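Local coordinates for protein (sliding clamp) (Enterobacteria phage RB69, PDB 1B77) that probably encircles DNA as a ring of three subunits and holds the phage DNA polymerase on its template during replication, at residues Asp56-Ser59 against Phe60-Leu64; Asp122-Gln125 against Leu126-Ser130; Gly151-Lys154 against Val155-Ser158. One frame throughout, in Å; residues are numbered along the deposited sequence.

Contact 1 of 3, residues Asp56-Ser59 against Phe60-Leu64; sequences DLNS and FLSIL
Leu-61 N gives Leu-57 O the straightest bond of this first helical turn, 2.9 Å long at an N-H...O angle of 173°. The stretch opens helix 57-64, and Asp-56 is its N-cap. From that position the Asp-56 carboxylate turns back over the helix start: OD1 accepts from Ser-59 N at 3.2 Å, the donor lying well above the carboxylate plane, and OD2 takes a weak bond from Ser-59 OG. The carboxylate thus caps Ser-59 N, an amide with no helical carbonyl before it, while Asp-56 O takes the first regular bond, from Phe-60 N. Two residues on, Asn-58 O is gripped twice, by Ser-62 N at 3.0 Å and by Ser-62 OG at 3.1 Å, the two donors arriving from opposite faces of its plane. The hydroxyl gets there because OG stands beside its own backbone N (chi1 -65°), leaning back along the helix. Ser-59 O accepts from Ile-63 N and continues the ladder.

The packing lies on other faces of the helix. Leu-57 and Leu-61 cross obliquely, branch against stem, and both also reach helix 5-15, on Ala-15 and Leu-11. Phe-60 throws its ring away from the turn, with CG anti to the backbone N (chi1 172°), to meet Trp-92 edge-to-face and to touch Ile-83. Ile-63 lies on Val-90 of strand 88-92 and on Leu-133 of the second subunit, which places this short helix at a subunit boundary of the trimer. At the centre of the leucine pair, Leu-57 CD1 rests 3.8 Å from Leu-61 CG and, farther off, 4.3 Å from Phe-60 CD2.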
loop_
_atom_site.group_PDB
_atom_site.type_symbol
_atom_site.label_atom_id
_atom_site.label_comp_id
_atom_site.label_asym_id
_atom_site.label_seq_id
_atom_site.Cartn_x
_atom_site.Cartn_y
_atom_site.Cartn_z
ATOM N N ASP A 56 0.084 -15.528 19.198
ATOM C CA ASP A 56 0.072 -14.722 17.977
ATOM C C ASP A 56 0.840 -15.434 16.870
ATOM O O ASP A 56 1.977 -15.078 16.556
ATOM C CB ASP A 56 0.714 -13.357 18.243
ATOM C CG ASP A 56 0.477 -12.363 17.110
ATOM O OD1 ASP A 56 0.170 -12.784 15.967
ATOM O OD2 ASP A 56 0.614 -11.147 17.370
ATOM N N LEU A 57 0.200 -16.435 16.280
ATOM C CA LEU A 57 0.795 -17.235 15.222
ATOM C C LEU A 57 1.298 -16.421 14.040
ATOM O O LEU A 57 2.383 -16.682 13.520
ATOM C CB LEU A 57 -0.221 -18.268 14.728
ATOM C CG LEU A 57 0.200 -19.133 13.541
ATOM C CD1 LEU A 57 1.512 -19.825 13.856
ATOM C CD2 LEU A 57 -0.899 -20.147 13.233
ATOM N N ASN A 58 0.528 -15.430 13.613
ATOM C CA ASN A 58 0.951 -14.645 12.466
ATOM C C ASN A 58 2.274 -13.921 12.653
ATOM O O ASN A 58 3.120 -13.945 11.755
ATOM C CB ASN A 58 -0.107 -13.629 12.067
ATOM C CG ASN A 58 0.048 -13.198 10.629
ATOM O OD1 ASN A 58 -0.100 -14.019 9.713
ATOM N ND2 ASN A 58 0.368 -11.918 10.414
ATOM N N SER A 59 2.452 -13.273 13.808
ATOM C CA SER A 59 3.693 -12.544 14.084
ATOM C C SER A 59 4.864 -13.512 14.231
ATOM O O SER A 59 6.003 -13.178 13.907
ATOM C CB SER A 59 3.556 -11.691 15.351
ATOM O OG SER A 59 2.535 -10.719 15.198
ATOM N N PHE A 60 4.580 -14.706 14.738
ATOM C CA PHE A 60 5.600 -15.738 14.889
ATOM C C PHE A 60 6.099 -16.105 13.490
ATOM O O PHE A 60 7.302 -16.080 13.221
ATOM C CB PHE A 60 4.995 -16.974 15.560
ATOM C CG PHE A 60 5.915 -18.168 15.588
ATOM C CD1 PHE A 60 7.036 -18.184 16.404
ATOM C CD2 PHE A 60 5.645 -19.283 14.805
ATOM C CE1 PHE A 60 7.880 -19.295 16.446
ATOM C CE2 PHE A 60 6.480 -20.397 14.837
ATOM C CZ PHE A 60 7.598 -20.403 15.661
ATOM N N LEU A 61 5.168 -16.447 12.601
ATOM C CA LEU A 61 5.517 -16.807 11.228
ATOM C C LEU A 61 6.319 -15.700 10.539
ATOM O O LEU A 61 7.312 -15.981 9.865
ATOM C CB LEU A 61 4.252 -17.112 10.422
ATOM C CG LEU A 61 3.437 -18.292 10.967
ATOM C CD1 LEU A 61 2.114 -18.404 10.208
ATOM C CD2 LEU A 61 4.258 -19.575 10.845
ATOM N N SER A 62 5.894 -14.449 10.709
ATOM C CA SER A 62 6.610 -13.328 10.102
ATOM C C SER A 62 8.057 -13.294 10.598
ATOM O O SER A 62 8.983 -13.011 9.840
ATOM C CB SER A 62 5.925 -12.005 10.439
ATOM O OG SER A 62 4.636 -11.956 9.859
ATOM N N ILE A 63 8.246 -13.589 11.877
ATOM C CA ILE A 63 9.585 -13.604 12.445
ATOM C C ILE A 63 10.474 -14.665 11.777
ATOM O O ILE A 63 11.686 -14.476 11.643
ATOM C CB ILE A 63 9.511 -13.832 13.977
ATOM C CG1 ILE A 63 9.555 -12.476 14.687
ATOM C CG2 ILE A 63 10.628 -14.747 14.457
ATOM C CD1 ILE A 63 10.826 -11.705 14.440
ATOM N N LEU A 64 9.873 -15.771 11.348
ATOM C CA LEU A 64 10.647 -16.831 10.706
ATOM C C LEU A 64 11.164 -16.370 9.350
ATOM O O LEU A 64 12.156 -16.889 8.845
ATOM C CB LEU A 64 9.801 -18.102 10.534
ATOM C CG LEU A 64 9.347 -18.806 11.817
ATOM C CD1 LEU A 64 8.473 -20.005 11.473
ATOM C CD2 LEU A 64 10.568 -19.240 12.627
#

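Contact 2 of 3, residues Asp122-Gln125 against Leu126-Ser130; sequences DLQQ and LLRVS
Arg-128 lies alongside Gln-124, one turn earlier in helix 120-132, and both side chains run the same way. Its CB faces the Gln-124 carbonyl; CG is modelled too close to that oxygen for its exact place to be trusted. The chain then bends (chi2 -72°), bringing NE to 3.8 Å from Gln-124 CG. The guanidinium covers the glutamine stem, Gln-124 CG standing 3.5 Å from one face, offset toward the rim, with the amide plane 31° from the guanidinium plane. At the tip, Arg-128 NH2 is 3.4 Å from Gln-124 CD and 3.1 Å from NE2; as modelled both nitrogens are donors, so this is contact without a hydrogen bond.

Elsewhere on the helix Leu-123 CD1 meets Leu-127 CD1 at a tight 3.3 Å, and Leu-126 O accepts from both Ser-130 N and Ser-130 OG.

Leu-126 and Val-129 pack on Tyr-165 of strand 165-171, whose hydroxyl bonds Gln-125 OE1. The third subunit meets the same helix: its Ser-88 OG and Leu-66 O bond the Gln-125 amide, and its Ile-63 packs on Val-129, so the helix lies against strand 165-171 and also borders the third subunit.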
loop_
_atom_site.group_PDB
_atom_site.type_symbol
_atom_site.label_atom_id
_atom_site.label_comp_id
_atom_site.label_asym_id
_atom_site.label_seq_id
_atom_site.Cartn_x
_atom_site.Cartn_y
_atom_site.Cartn_z
ATOM N N ASP A 122 -12.883 -20.283 -10.171
ATOM C CA ASP A 122 -14.255 -20.081 -9.732
ATOM C C ASP A 122 -14.255 -19.633 -8.265
ATOM O O ASP A 122 -14.927 -18.667 -7.910
ATOM C CB ASP A 122 -15.044 -21.378 -9.920
ATOM C CG ASP A 122 -15.171 -21.766 -11.386
ATOM O OD1 ASP A 122 -14.867 -20.917 -12.253
ATOM O OD2 ASP A 122 -15.587 -22.909 -11.678
ATOM N N LEU A 123 -13.494 -20.326 -7.419
ATOM C CA LEU A 123 -13.407 -19.957 -6.007
ATOM C C LEU A 123 -12.855 -18.540 -5.904
ATOM O O LEU A 123 -13.390 -17.694 -5.186
ATOM C CB LEU A 123 -12.479 -20.907 -5.246
ATOM C CG LEU A 123 -12.183 -20.495 -3.793
ATOM C CD1 LEU A 123 -13.477 -20.481 -2.986
ATOM C CD2 LEU A 123 -11.184 -21.459 -3.175
ATOM N N GLN A 124 -11.776 -18.291 -6.636
ATOM C CA GLN A 124 -11.143 -16.988 -6.651
ATOM C C GLN A 124 -12.140 -15.894 -7.062
ATOM O O GLN A 124 -12.142 -14.805 -6.482
ATOM C CB GLN A 124 -9.959 -17.008 -7.617
ATOM C CG GLN A 124 -9.090 -15.764 -7.587
ATOM C CD GLN A 124 -8.095 -15.738 -8.736
ATOM O OE1 GLN A 124 -8.489 -15.705 -9.905
ATOM N NE2 GLN A 124 -6.803 -15.758 -8.412
ATOM N N GLN A 125 -12.985 -16.177 -8.055
ATOM C CA GLN A 125 -13.963 -15.184 -8.499
ATOM C C GLN A 125 -15.036 -14.936 -7.448
ATOM O O GLN A 125 -15.423 -13.792 -7.210
ATOM C CB GLN A 125 -14.646 -15.607 -9.803
ATOM C CG GLN A 125 -15.613 -14.537 -10.329
ATOM C CD GLN A 125 -16.347 -14.968 -11.584
ATOM O OE1 GLN A 125 -17.227 -15.824 -11.537
ATOM N NE2 GLN A 125 -15.986 -14.374 -12.715
ATOM N N LEU A 126 -15.525 -16.010 -6.837
ATOM C CA LEU A 126 -16.547 -15.893 -5.800
ATOM C C LEU A 126 -16.046 -14.996 -4.665
ATOM O O LEU A 126 -16.761 -14.119 -4.188
ATOM C CB LEU A 126 -16.896 -17.275 -5.236
ATOM C CG LEU A 126 -17.831 -17.278 -4.018
ATOM C CD1 LEU A 126 -19.193 -16.748 -4.424
ATOM C CD2 LEU A 126 -17.948 -18.690 -3.447
ATOM N N LEU A 127 -14.810 -15.225 -4.237
ATOM C CA LEU A 127 -14.221 -14.439 -3.162
ATOM C C LEU A 127 -13.939 -12.996 -3.598
ATOM O O LEU A 127 -14.144 -12.057 -2.830
ATOM C CB LEU A 127 -12.932 -15.112 -2.671
ATOM C CG LEU A 127 -13.095 -16.354 -1.783
ATOM C CD1 LEU A 127 -14.104 -17.311 -2.372
ATOM C CD2 LEU A 127 -11.750 -17.032 -1.616
ATOM N N ARG A 128 -13.484 -12.826 -4.835
ATOM C CA ARG A 128 -13.173 -11.501 -5.359
ATOM C C ARG A 128 -14.421 -10.638 -5.487
ATOM O O ARG A 128 -14.463 -9.515 -4.991
ATOM C CB ARG A 128 -12.519 -11.603 -6.744
ATOM C CG ARG A 128 -11.159 -12.303 -6.815
ATOM C CD ARG A 128 -10.035 -11.482 -6.230
ATOM N NE ARG A 128 -8.736 -12.129 -6.423
ATOM C CZ ARG A 128 -8.069 -12.161 -7.574
ATOM N NH1 ARG A 128 -8.568 -11.579 -8.660
ATOM N NH2 ARG A 128 -6.901 -12.785 -7.644
ATOM N N VAL A 129 -15.440 -11.160 -6.161
ATOM C CA VAL A 129 -16.659 -10.395 -6.376
ATOM C C VAL A 129 -17.554 -10.251 -5.136
ATOM O O VAL A 129 -18.270 -9.258 -4.998
ATOM C CB VAL A 129 -17.481 -10.993 -7.540
ATOM C CG1 VAL A 129 -18.125 -12.296 -7.114
ATOM C CG2 VAL A 129 -18.526 -9.999 -7.998
ATOM N N SER A 130 -17.512 -11.223 -4.231
ATOM C CA SER A 130 -18.333 -11.141 -3.025
ATOM C C SER A 130 -18.074 -9.840 -2.269
ATOM O O SER A 130 -19.004 -9.181 -1.807
ATOM C CB SER A 130 -18.064 -12.334 -2.102
ATOM O OG SER A 130 -18.790 -13.478 -2.530
#

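Contact 3 of 3, residues Gly151-Lys154 against Val155-Ser158; sequences GYNK and VEDS
Asp-157 folds back on Tyr-152 and Asn-153 in a local turn at the end of strand 146-152, where the chain leaves the sheet for a loop. A water ties the turn across its mouth, accepting from Asn-153 N at 2.8 Å and donating to Asp-157 OD2 at 2.9 Å. That same OD2 lies 3.3 Å from Tyr-152 CD2, the ring and carboxylate planes 33° apart, while OD1 forms a salt bridge with Arg-162 farther along the loop. The backbone closure is loose: Asp-157 N makes only weak bonds, to Asn-153 O and to Lys-154 O. Asn-153 OD1 adds another weak one from Glu-156 N.

The loop joins strands 146-152 and 165-171, antiparallel neighbours in the sheet of the C-terminal half, so the turn begins the long connection of a beta-hairpin. Glu-156 crosses Asn-153 at about a right angle, its OE2 3.5 Å from Asn-153 CG, with carboxylate and amide planes 80° apart. Lys-154 reaches the far end of the turn: a bend at chi2 (72°) followed by an extended tail brings NZ to Ser-158 O, 3.1 Å away and tilted from the carbonyl plane. The Lys-154 backbone N is meanwhile held by Asp-136 OD1.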
loop_
_atom_site.group_PDB
_atom_site.type_symbol
_atom_site.label_atom_id
_atom_site.label_comp_id
_atom_site.label_asym_id
_atom_site.label_seq_id
_atom_site.Cartn_x
_atom_site.Cartn_y
_atom_site.Cartn_z
ATOM N N GLY A 151 -25.106 -15.889 -4.327
ATOM C CA GLY A 151 -24.576 -14.968 -3.337
ATOM C C GLY A 151 -25.578 -13.879 -3.019
ATOM O O GLY A 151 -26.178 -13.302 -3.925
ATOM N N TYR A 152 -25.759 -13.589 -1.732
ATOM C CA TYR A 152 -26.712 -12.571 -1.311
ATOM C C TYR A 152 -26.136 -11.574 -0.316
ATOM O O TYR A 152 -25.042 -11.756 0.217
ATOM C CB TYR A 152 -27.930 -13.210 -0.637
ATOM C CG TYR A 152 -28.590 -14.347 -1.375
ATOM C CD1 TYR A 152 -28.055 -15.636 -1.342
ATOM C CD2 TYR A 152 -29.777 -14.144 -2.066
ATOM C CE1 TYR A 152 -28.701 -16.696 -1.978
ATOM C CE2 TYR A 152 -30.429 -15.191 -2.704
ATOM C CZ TYR A 152 -29.890 -16.461 -2.658
ATOM O OH TYR A 152 -30.552 -17.488 -3.286
ATOM N N ASN A 153 -26.902 -10.515 -0.071
ATOM C CA ASN A 153 -26.528 -9.504 0.906
ATOM C C ASN A 153 -27.596 -9.629 1.983
ATOM O O ASN A 153 -28.623 -8.951 1.935
ATOM C CB ASN A 153 -26.567 -8.098 0.312
ATOM C CG ASN A 153 -26.024 -7.054 1.276
ATOM O OD1 ASN A 153 -26.356 -7.059 2.461
ATOM N ND2 ASN A 153 -25.185 -6.156 0.772
ATOM N N LYS A 154 -27.350 -10.530 2.930
ATOM C CA LYS A 154 -28.253 -10.812 4.042
ATOM C C LYS A 154 -28.810 -9.556 4.723
ATOM O O LYS A 154 -29.971 -9.522 5.139
ATOM C CB LYS A 154 -27.515 -11.666 5.074
ATOM C CG LYS A 154 -28.343 -12.099 6.272
ATOM C CD LYS A 154 -29.360 -13.154 5.905
ATOM C CE LYS A 154 -30.011 -13.718 7.147
ATOM N NZ LYS A 154 -30.960 -14.815 6.809
ATOM N N VAL A 155 -27.981 -8.524 4.828
ATOM C CA VAL A 155 -28.390 -7.285 5.472
ATOM C C VAL A 155 -29.630 -6.648 4.834
ATOM O O VAL A 155 -30.620 -6.374 5.518
ATOM C CB VAL A 155 -27.242 -6.261 5.466
ATOM C CG1 VAL A 155 -27.660 -5.011 6.225
ATOM C CG2 VAL A 155 -25.996 -6.875 6.097
ATOM N N GLU A 156 -29.576 -6.425 3.527
ATOM C CA GLU A 156 -30.691 -5.809 2.821
ATOM C C GLU A 156 -31.618 -6.837 2.170
ATOM O O GLU A 156 -32.604 -6.473 1.530
ATOM C CB GLU A 156 -30.152 -4.861 1.749
ATOM C CG GLU A 156 -29.533 -5.582 0.569
ATOM C CD GLU A 156 -28.896 -4.639 -0.436
ATOM O OE1 GLU A 156 -29.535 -3.624 -0.795
ATOM O OE2 GLU A 156 -27.757 -4.928 -0.875
ATOM N N ASP A 157 -31.299 -8.118 2.333
ATOM C CA ASP A 157 -32.095 -9.188 1.745
ATOM C C ASP A 157 -32.241 -10.314 2.755
ATOM O O ASP A 157 -31.847 -11.455 2.515
ATOM C CB ASP A 157 -31.411 -9.684 0.468
ATOM C CG ASP A 157 -32.183 -10.790 -0.226
ATOM O OD1 ASP A 157 -33.429 -10.724 -0.271
ATOM O OD2 ASP A 157 -31.534 -11.723 -0.740
ATOM N N SER A 158 -32.826 -9.965 3.893
ATOM C CA SER A 158 -33.051 -10.882 5.004
ATOM C C SER A 158 -33.547 -12.286 4.633
ATOM O O SER A 158 -33.270 -13.246 5.352
ATOM C CB SER A 158 -34.028 -10.235 5.995
ATOM O OG SER A 158 -34.149 -11.006 7.175
HETATM O O HOH W 1 -29.129 -10.311 -1.674
#

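Overall arrangement
The three contacts follow one another along the chain. Contact 1, on helix 57-64, belongs to the N-terminal part, of the DNA polymerase processivity factor family; contacts 2 and 3 share the C-terminal part. Centres of contacts 1 and 2 are 27 Å apart, those of contacts 1 and 3 36 Å, and those of contacts 2 and 3 17 Å, where the nearest atoms approach to about 6 Å. Strand 165-171 links the latter pair: helix 120-132 packs on it, and the loop begun by contact 3 leads into it. Within one chain contacts 1 and 2 do not touch, but across a subunit boundary Ile-63 of one copy packs on Val-129 of another, joining copies within the trimer.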